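Local coordinates for sensor protein (Rhodopseudomonas palustris, PDB 2OOL) that senses light through a bound biliverdin as the chromophore-binding part of a bacteriophytochrome, and probably controls a histidine kinase farther along the full-length protein, at residues Ala84-Arg89 with Ile105-Val110; Glu115-Gly120 with Glu134-Ser139; Phe46-Thr51 with Ser127-Glu132. All coordinates share one frame; numbering follows the deposited sequence. Where two conformers were deposited one is given.

Interaction 1: Ala84-Arg89 with Ile105-Val110; sequences AASAAR and IRLDVV
Helix 84-94 of the PAS domain packs here on strand 105-111, an outermost strand of the antiparallel sheet, and Ser86 and Arg89, one helical turn apart, reach the strand backbone. The short axes approach to 7.3 Å with their directions 136° apart. Ser86 OG stands anti to its carbonyl carbon (chi1 -71°), which aims it at the strand: Asp108 N donates to it over 2.9 Å in a nearly straight bond (168°). Beside this bond, Leu107 CD2 lies 3.9 Å from Ser86 CB. The Arg89 chain, bent at chi2 and chi3, brings its guanidinium side-on to the Arg106 carbonyl. Arg89 NE lies 3.0 Å and Arg89 NH2 2.9 Å from Arg106 O. Arg89 NE comes in the carbonyl plane, Arg89 NH2 well above it, and both bonds are bent because they converge on one oxygen. Along the way Arg89 CG meets Ile105 CG2 at 3.7 Å, the two chains running past each other in opposite directions. On the same strand, Arg106 NE forms a salt bridge with Asp108 OD1 at 2.9 Å, meeting it on the syn side. A leucine in place of Arg89 removes both donors to Arg106 O and would probably weaken the hold of the helix on the strand. The helix is thus fixed to backbone polar groups on an edge strand, with one serine oxygen accepting and one guanidinium donating.

Interaction 2: Glu115-Gly120 with Glu134-Ser139; sequences ERAFNG and EPRDES
This is a strand-end contact: Asn119, on strand 114-125, pairs with Glu134, near the end of strand 128-134, just before the chain turns off the PAS sheet toward helix 142-157. The evidence is one antiparallel hydrogen-bonded pair. Asn119 N donates to Glu134 O over 2.8 Å (166°), and Glu134 N returns the bond to Asn119 O, also at 2.8 Å (176°). Taken over the touching parts, the two chains run roughly at right angles, so the pairing does not continue, and a water bridges them instead: it donates to Ala117 O at 2.7 Å and accepts from Arg136 N at 2.9 Å. Glu134 O has a second neighbour in Phe118, whose ring meets it with its edge, Phe118 CD1 lying 3.7 Å from Glu134 O.

Arg136 carries most of the side-chain contact from the departing chain. Its CG sits anti to its own carbonyl carbon (chi1 -57°), which lays the aliphatic part across the strand: Arg136 CG comes within 3.6 Å of Phe118 C, and Arg136 CD within 4.0 Å of Ala117 CB. The bend at chi3 then turns the guanidinium, which is tilted well away from the plane of the Asn119 amide; the two side chains cross at about a right angle. The carboxylates of Glu134 and Asp137 have their partners elsewhere. Glu134 forms a salt bridge with Arg311 on helix 308-332, Asp137 is hydrogen-bonded to Ser307, and Asp137 also packs on Arg150 of the second subunit.

The chemistry is therefore divided: two direct backbone bonds and a water bridge tie the end of the strand to its neighbour, while acidic side chains link the departing chain to the region of helix 308-332.

Interaction 3: Phe46-Thr51 with Ser127-Glu132; sequences FVVSET and SIVILE
Val47 CG1 is set anti to the backbone N (chi1 -179°), a torsion that carries it to Ile128 CD1 at 3.8 Å and leaves Val47 CG2 to meet Ile130 CG1 at 4.2 Å. With its own CG1 also anti to N (chi1 178°), Val129 spreads its two methyls between different partners: Val129 CG1 lies 4.0 Å from Val48 CG2, and Val129 CG2 lies 3.6 Å from Glu50 CG, where the acidic chain crosses it at about a right angle.

Between these two sets of side chains, strands 44-48 and 128-134 of the PAS sheet run antiparallel. Phe46 and Leu131 form a hydrogen-bonded pair: Phe46 N to Leu131 O is 2.9 Å and Leu131 N to Phe46 O is 2.7 Å, both nearly straight. Val47 and Ile130 are the adjoining non-hydrogen-bonded pair, and there Val47 CA makes a CA-H...O contact with Val129 O at 3.3 Å. Val47 and Ile130 point to one face of the sheet, Phe46, Leu131, Val48 and Val129 to the other.

Glu50 OE1 forms a salt bridge with Arg124 of strand 114-125. The contact is thus a backbone-bonded join with apolar side chains on both faces, and the Glu50 carboxylate, at the loop end, is probably balanced by Arg124.

All three contacts lie in the PAS domain and reach the same antiparallel sheet, in which strands 44-48, 128-134, 114-125 and 105-111 are successive neighbours. Interaction 3 joins the first two, interaction 2 the middle two near a strand end, and interaction 1 adds helix 84-94 to the outermost strand. The centres of interactions 1 and 2 are about 11 Å apart. Those of interactions 1 and 3 are about 15 Å apart, and those of interactions 2 and 3 about 19 Å. Along the chain, interaction 1 closes before interaction 2 opens and falls wholly between the segments of interaction 3, whereas 2 and 3 alternate. Leu107 touches Leu131, so interactions 1 and 3 pack directly on each other, from edge strand to inner strand.

Interaction 1: Ala84-Arg89 with Ile105-Val110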
loop_
_atom_site.group_PDB
_atom_site.type_symbol
_atom_site.label_atom_id
_atom_site.label_comp_id
_atom_site.label_asym_id
_atom_site.label_seq_id
_atom_site.Cartn_x
_atom_site.Cartn_y
_atom_site.Cartn_z
ATOM N N ALA A 84 17.240 24.816 5.682
ATOM C CA ALA A 84 18.327 24.040 6.258
ATOM C C ALA A 84 17.983 22.572 6.326
ATOM O O ALA A 84 18.735 21.756 5.815
ATOM C CB ALA A 84 18.683 24.574 7.641
ATOM N N ALA A 85 16.848 22.222 6.918
ATOM C CA ALA A 85 16.399 20.817 6.938
ATOM C C ALA A 85 16.355 20.170 5.557
ATOM O O ALA A 85 16.657 18.989 5.443
ATOM C CB ALA A 85 15.031 20.694 7.596
ATOM N N SER A 86 15.937 20.924 4.529
ATOM C CA SER A 86 15.777 20.387 3.170
ATOM C C SER A 86 17.163 20.214 2.510
ATOM O O SER A 86 17.380 19.223 1.838
ATOM C CB SER A 86 14.903 21.295 2.292
ATOM O OG SER A 86 13.543 21.233 2.699
ATOM N N ALA A 87 18.040 21.207 2.657
ATOM C CA ALA A 87 19.479 21.087 2.332
ATOM C C ALA A 87 20.052 19.810 2.937
ATOM O O ALA A 87 20.609 18.997 2.233
ATOM C CB ALA A 87 20.270 22.311 2.839
ATOM N N ALA A 88 19.859 19.616 4.239
ATOM C CA ALA A 88 20.383 18.423 4.914
ATOM C C ALA A 88 19.863 17.151 4.304
ATOM O O ALA A 88 20.628 16.220 4.080
ATOM C CB ALA A 88 20.071 18.453 6.411
ATOM N N ARG A 89 18.548 17.126 4.044
ATOM C CA ARG A 89 17.851 15.965 3.521
ATOM C C ARG A 89 18.283 15.583 2.096
ATOM O O ARG A 89 18.407 14.399 1.773
ATOM C CB ARG A 89 16.342 16.253 3.540
ATOM C CG ARG A 89 15.470 15.061 3.778
ATOM C CD ARG A 89 14.229 15.434 4.642
ATOM N NE ARG A 89 13.554 16.630 4.135
ATOM C CZ ARG A 89 12.917 17.532 4.881
ATOM N NH1 ARG A 89 12.857 17.421 6.193
ATOM N NH2 ARG A 89 12.360 18.586 4.299
ATOM N N ILE A 105 11.469 12.919 -1.774
ATOM C CA ILE A 105 12.037 13.576 -0.623
ATOM C C ILE A 105 11.312 14.899 -0.468
ATOM O O ILE A 105 11.157 15.602 -1.447
ATOM C CB ILE A 105 13.546 13.845 -0.880
ATOM C CG1 ILE A 105 14.263 12.545 -1.268
ATOM C CG2 ILE A 105 14.209 14.474 0.337
ATOM C CD1 ILE A 105 15.223 12.711 -2.424
ATOM N N ARG A 106 10.872 15.262 0.736
ATOM C CA ARG A 106 10.205 16.556 0.900
ATOM C C ARG A 106 11.251 17.628 0.865
ATOM O O ARG A 106 12.214 17.558 1.588
ATOM C CB ARG A 106 9.414 16.652 2.204
ATOM C CG ARG A 106 8.653 18.030 2.358
ATOM C CD ARG A 106 8.758 18.649 3.738
ATOM N NE ARG A 106 7.902 19.825 3.753
ATOM C CZ ARG A 106 6.827 19.991 4.526
ATOM N NH1 ARG A 106 6.419 19.095 5.461
ATOM N NH2 ARG A 106 6.146 21.108 4.342
ATOM N N LEU A 107 11.060 18.613 0.002
ATOM C CA LEU A 107 11.924 19.760 -0.084
ATOM C C LEU A 107 11.076 21.032 -0.033
ATOM O O LEU A 107 10.038 21.134 -0.726
ATOM C CB LEU A 107 12.718 19.714 -1.380
ATOM C CG LEU A 107 13.743 18.554 -1.543
ATOM C CD1 LEU A 107 14.418 18.596 -2.837
ATOM C CD2 LEU A 107 14.775 18.549 -0.442
ATOM N N ASP A 108 11.516 21.973 0.806
ATOM C CA ASP A 108 10.939 23.287 0.961
ATOM C C ASP A 108 11.897 24.304 0.354
ATOM O O ASP A 108 13.053 24.389 0.788
ATOM C CB ASP A 108 10.702 23.578 2.466
ATOM C CG ASP A 108 9.587 22.670 3.082
ATOM O OD1 ASP A 108 8.702 22.237 2.355
ATOM O OD2 ASP A 108 9.585 22.371 4.288
ATOM N N VAL A 109 11.415 25.048 -0.641
ATOM C CA VAL A 109 12.154 26.082 -1.359
ATOM C C VAL A 109 11.800 27.435 -0.740
ATOM O O VAL A 109 10.615 27.706 -0.506
ATOM C CB VAL A 109 11.737 26.095 -2.840
ATOM C CG1 VAL A 109 12.380 27.200 -3.641
ATOM C CG2 VAL A 109 11.992 24.727 -3.477
ATOM N N VAL A 110 12.821 28.260 -0.445
ATOM C CA VAL A 110 12.621 29.606 0.092
ATOM C C VAL A 110 12.554 30.577 -1.087
ATOM O O VAL A 110 13.513 30.701 -1.828
ATOM C CB VAL A 110 13.715 29.940 1.093
ATOM C CG1 VAL A 110 13.491 31.314 1.722
ATOM C CG2 VAL A 110 13.785 28.851 2.181
#

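Interaction 2: Glu115-Gly120 with Glu134-Ser139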
loop_
_atom_site.group_PDB
_atom_site.type_symbol
_atom_site.label_atom_id
_atom_site.label_comp_id
_atom_site.label_asym_id
_atom_site.label_seq_id
_atom_site.Cartn_x
_atom_site.Cartn_y
_atom_site.Cartn_z
ATOM N N GLU A 115 7.697 30.311 1.533
ATOM C CA GLU A 115 8.254 28.958 1.479
ATOM C C GLU A 115 7.258 27.991 0.855
ATOM O O GLU A 115 6.125 27.866 1.308
ATOM C CB GLU A 115 8.623 28.537 2.905
ATOM C CG GLU A 115 9.161 27.154 3.095
ATOM C CD GLU A 115 9.496 26.858 4.558
ATOM O OE1 GLU A 115 9.800 27.810 5.298
ATOM O OE2 GLU A 115 9.445 25.680 4.994
ATOM N N ARG A 116 7.709 27.300 -0.190
ATOM C CA ARG A 116 6.940 26.350 -0.976
ATOM C C ARG A 116 7.444 24.942 -0.819
ATOM O O ARG A 116 8.641 24.679 -1.000
ATOM C CB ARG A 116 7.064 26.667 -2.459
ATOM C CG ARG A 116 6.444 27.987 -2.874
ATOM C CD ARG A 116 5.012 27.764 -3.325
ATOM N NE ARG A 116 4.908 26.841 -4.457
ATOM C CZ ARG A 116 5.081 27.182 -5.733
ATOM N NH1 ARG A 116 5.372 28.440 -6.077
ATOM N NH2 ARG A 116 4.940 26.248 -6.682
ATOM N N ALA A 117 6.494 24.013 -0.628
ATOM C CA ALA A 117 6.756 22.606 -0.371
ATOM C C ALA A 117 6.499 21.730 -1.639
ATOM O O ALA A 117 5.475 21.862 -2.337
ATOM C CB ALA A 117 5.852 22.088 0.841
ATOM N N PHE A 118 7.429 20.814 -1.869
ATOM C CA PHE A 118 7.510 19.977 -3.053
ATOM C C PHE A 118 7.915 18.556 -2.719
ATOM O O PHE A 118 8.450 18.270 -1.678
ATOM C CB PHE A 118 8.574 20.478 -4.017
ATOM C CG PHE A 118 8.307 21.836 -4.599
ATOM C CD1 PHE A 118 7.461 21.989 -5.697
ATOM C CD2 PHE A 118 8.944 22.958 -4.088
ATOM C CE1 PHE A 118 7.189 23.236 -6.222
ATOM C CE2 PHE A 118 8.715 24.201 -4.618
ATOM C CZ PHE A 118 7.842 24.360 -5.682
ATOM N N ASN A 119 7.622 17.661 -3.667
ATOM C CA ASN A 119 8.147 16.314 -3.703
ATOM C C ASN A 119 9.387 16.429 -4.548
ATOM O O ASN A 119 9.307 16.782 -5.736
ATOM C CB ASN A 119 7.190 15.324 -4.428
ATOM C CG ASN A 119 6.301 14.557 -3.508
ATOM O OD1 ASN A 119 5.437 13.789 -3.992
ATOM N ND2 ASN A 119 6.501 14.685 -2.213
ATOM N N GLY A 120 10.522 16.071 -3.961
ATOM C CA GLY A 120 11.790 16.065 -4.683
ATOM C C GLY A 120 12.114 14.683 -5.236
ATOM O O GLY A 120 12.150 13.673 -4.488
ATOM N N GLU A 134 8.104 18.253 -7.842
ATOM C CA GLU A 134 6.690 18.023 -8.218
ATOM C C GLU A 134 5.801 18.490 -7.079
ATOM O O GLU A 134 6.248 18.537 -5.968
ATOM C CB GLU A 134 6.396 16.508 -8.393
ATOM C CG GLU A 134 6.806 15.899 -9.722
ATOM C CD GLU A 134 6.262 14.476 -9.959
ATOM O OE1 GLU A 134 5.638 13.867 -9.026
ATOM O OE2 GLU A 134 6.535 13.951 -11.072
ATOM N N PRO A 135 4.494 18.693 -7.344
ATOM C CA PRO A 135 3.569 18.900 -6.241
ATOM C C PRO A 135 3.475 17.677 -5.339
ATOM O O PRO A 135 3.663 16.542 -5.789
ATOM C CB PRO A 135 2.219 19.146 -6.926
ATOM C CG PRO A 135 2.507 19.331 -8.376
ATOM C CD PRO A 135 3.828 18.689 -8.654
ATOM N N ARG A 136 3.178 17.898 -4.077
ATOM C CA ARG A 136 3.136 16.819 -3.117
ATOM C C ARG A 136 1.842 16.002 -3.162
ATOM O O ARG A 136 0.818 16.454 -3.660
ATOM C CB ARG A 136 3.297 17.374 -1.699
ATOM C CG ARG A 136 4.570 18.177 -1.492
ATOM C CD ARG A 136 4.959 18.290 -0.027
ATOM N NE ARG A 136 5.120 16.973 0.577
ATOM C CZ ARG A 136 5.342 16.755 1.875
ATOM N NH1 ARG A 136 5.491 17.780 2.736
ATOM N NH2 ARG A 136 5.465 15.506 2.326
ATOM N N ASP A 137 1.912 14.820 -2.573
ATOM C CA ASP A 137 0.757 13.987 -2.410
ATOM C C ASP A 137 -0.251 14.666 -1.484
ATOM O O ASP A 137 0.120 15.169 -0.414
ATOM C CB ASP A 137 1.155 12.630 -1.841
ATOM C CG ASP A 137 -0.015 11.664 -1.791
ATOM O OD1 ASP A 137 -0.349 11.049 -2.833
ATOM O OD2 ASP A 137 -0.596 11.530 -0.701
ATOM N N GLU A 138 -1.515 14.676 -1.903
ATOM C CA GLU A 138 -2.582 15.414 -1.175
ATOM C C GLU A 138 -3.670 14.570 -0.508
ATOM O O GLU A 138 -4.736 15.102 -0.209
ATOM C CB GLU A 138 -3.293 16.390 -2.145
ATOM C CG GLU A 138 -2.764 17.839 -2.159
ATOM C CD GLU A 138 -3.549 18.726 -3.161
ATOM O OE1 GLU A 138 -4.649 19.234 -2.787
ATOM O OE2 GLU A 138 -3.057 18.901 -4.315
ATOM N N SER A 139 -3.478 13.287 -0.244
ATOM C CA SER A 139 -4.686 12.517 0.195
ATOM C C SER A 139 -5.063 12.660 1.676
ATOM O O SER A 139 -4.239 12.591 2.588
ATOM C CB SER A 139 -4.637 11.032 -0.200
ATOM O OG SER A 139 -5.858 10.380 0.186
HETATM O O HOH W 1 3.153 20.637 -3.013
#

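Interaction 3: Phe46-Thr51 with Ser127-Glu132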
loop_
_atom_site.group_PDB
_atom_site.type_symbol
_atom_site.label_atom_id
_atom_site.label_comp_id
_atom_site.label_asym_id
_atom_site.label_seq_id
_atom_site.Cartn_x
_atom_site.Cartn_y
_atom_site.Cartn_z
ATOM N N PHE A 46 16.426 20.755 -11.842
ATOM C CA PHE A 46 17.784 21.228 -11.624
ATOM C C PHE A 46 18.728 20.092 -11.924
ATOM O O PHE A 46 18.470 18.949 -11.557
ATOM C CB PHE A 46 17.963 21.589 -10.167
ATOM C CG PHE A 46 17.043 22.663 -9.698
ATOM C CD1 PHE A 46 17.496 23.975 -9.593
ATOM C CD2 PHE A 46 15.723 22.374 -9.354
ATOM C CE1 PHE A 46 16.675 24.975 -9.117
ATOM C CE2 PHE A 46 14.864 23.391 -8.920
ATOM C CZ PHE A 46 15.320 24.672 -8.799
ATOM N N VAL A 47 19.789 20.379 -12.640
ATOM C CA VAL A 47 20.958 19.524 -12.622
ATOM C C VAL A 47 21.872 20.086 -11.592
ATOM O O VAL A 47 22.131 21.267 -11.621
ATOM C CB VAL A 47 21.669 19.485 -13.997
ATOM C CG1 VAL A 47 22.854 18.572 -13.914
ATOM C CG2 VAL A 47 20.610 19.040 -15.114
ATOM N N VAL A 48 22.343 19.254 -10.675
ATOM C CA VAL A 48 23.280 19.700 -9.660
ATOM C C VAL A 48 24.503 18.774 -9.571
ATOM O O VAL A 48 24.419 17.568 -9.806
ATOM C CB VAL A 48 22.624 19.770 -8.262
ATOM C CG1 VAL A 48 21.422 20.736 -8.258
ATOM C CG2 VAL A 48 22.178 18.401 -7.839
ATOM N N SER A 49 25.634 19.338 -9.187
ATOM C CA SER A 49 26.846 18.557 -9.055
ATOM C C SER A 49 26.822 17.777 -7.745
ATOM O O SER A 49 26.217 18.200 -6.772
ATOM C CB SER A 49 28.055 19.472 -9.084
ATOM O OG SER A 49 28.077 20.211 -7.897
ATOM N N GLU A 50 27.499 16.636 -7.727
ATOM C CA GLU A 50 27.381 15.695 -6.607
ATOM C C GLU A 50 28.275 16.129 -5.463
ATOM O O GLU A 50 28.145 15.629 -4.346
ATOM C CB GLU A 50 27.787 14.287 -7.057
ATOM C CG GLU A 50 26.744 13.193 -6.753
ATOM C CD GLU A 50 26.994 11.988 -7.625
ATOM O OE1 GLU A 50 26.051 11.448 -8.254
ATOM O OE2 GLU A 50 28.175 11.601 -7.712
ATOM N N THR A 51 29.185 17.054 -5.749
ATOM C CA THR A 51 30.130 17.548 -4.771
ATOM C C THR A 51 29.427 18.472 -3.756
ATOM O O THR A 51 28.886 18.009 -2.726
ATOM C CB THR A 51 31.308 18.241 -5.516
ATOM O OG1 THR A 51 32.186 18.880 -4.582
ATOM C CG2 THR A 51 30.809 19.271 -6.582
ATOM N N SER A 127 26.574 10.592 -15.497
ATOM C CA SER A 127 27.571 11.239 -14.686
ATOM C C SER A 127 27.037 12.506 -14.041
ATOM O O SER A 127 27.806 13.305 -13.507
ATOM C CB SER A 127 28.870 11.486 -15.538
ATOM O OG SER A 127 28.950 10.438 -16.535
ATOM N N ILE A 128 25.706 12.692 -14.046
ATOM C CA ILE A 128 25.102 13.874 -13.405
ATOM C C ILE A 128 23.895 13.545 -12.553
ATOM O O ILE A 128 23.332 12.473 -12.662
ATOM C CB ILE A 128 24.707 14.977 -14.450
ATOM C CG1 ILE A 128 23.712 14.440 -15.475
ATOM C CG2 ILE A 128 25.975 15.560 -15.136
ATOM C CD1 ILE A 128 22.928 15.493 -16.166
ATOM N N VAL A 129 23.441 14.522 -11.771
ATOM C CA VAL A 129 22.313 14.358 -10.861
ATOM C C VAL A 129 21.264 15.339 -11.257
ATOM O O VAL A 129 21.564 16.501 -11.411
ATOM C CB VAL A 129 22.741 14.671 -9.404
ATOM C CG1 VAL A 129 21.559 14.538 -8.462
ATOM C CG2 VAL A 129 23.918 13.759 -8.988
ATOM N N ILE A 130 20.035 14.854 -11.428
ATOM C CA ILE A 130 18.917 15.647 -11.851
ATOM C C ILE A 130 17.947 15.612 -10.665
ATOM O O ILE A 130 17.639 14.539 -10.166
ATOM C CB ILE A 130 18.264 15.071 -13.113
ATOM C CG1 ILE A 130 19.179 15.219 -14.341
ATOM C CG2 ILE A 130 16.873 15.706 -13.378
ATOM C CD1 ILE A 130 18.628 14.700 -15.681
ATOM N N LEU A 131 17.543 16.786 -10.190
ATOM C CA LEU A 131 16.512 16.910 -9.163
ATOM C C LEU A 131 15.256 17.493 -9.787
ATOM O O LEU A 131 15.318 18.503 -10.472
ATOM C CB LEU A 131 17.000 17.797 -8.032
ATOM C CG LEU A 131 15.948 18.192 -6.953
ATOM C CD1 LEU A 131 15.493 16.979 -6.127
ATOM C CD2 LEU A 131 16.465 19.257 -6.049
ATOM N N GLU A 132 14.117 16.883 -9.544
ATOM C CA GLU A 132 12.894 17.415 -10.072
ATOM C C GLU A 132 11.915 17.666 -8.923
ATOM O O GLU A 132 11.838 16.868 -8.016
ATOM C CB GLU A 132 12.318 16.433 -11.086
ATOM C CG GLU A 132 13.169 16.282 -12.351
ATOM C CD GLU A 132 12.634 15.226 -13.294
ATOM O OE1 GLU A 132 12.830 14.037 -13.005
ATOM O OE2 GLU A 132 12.028 15.590 -14.318
#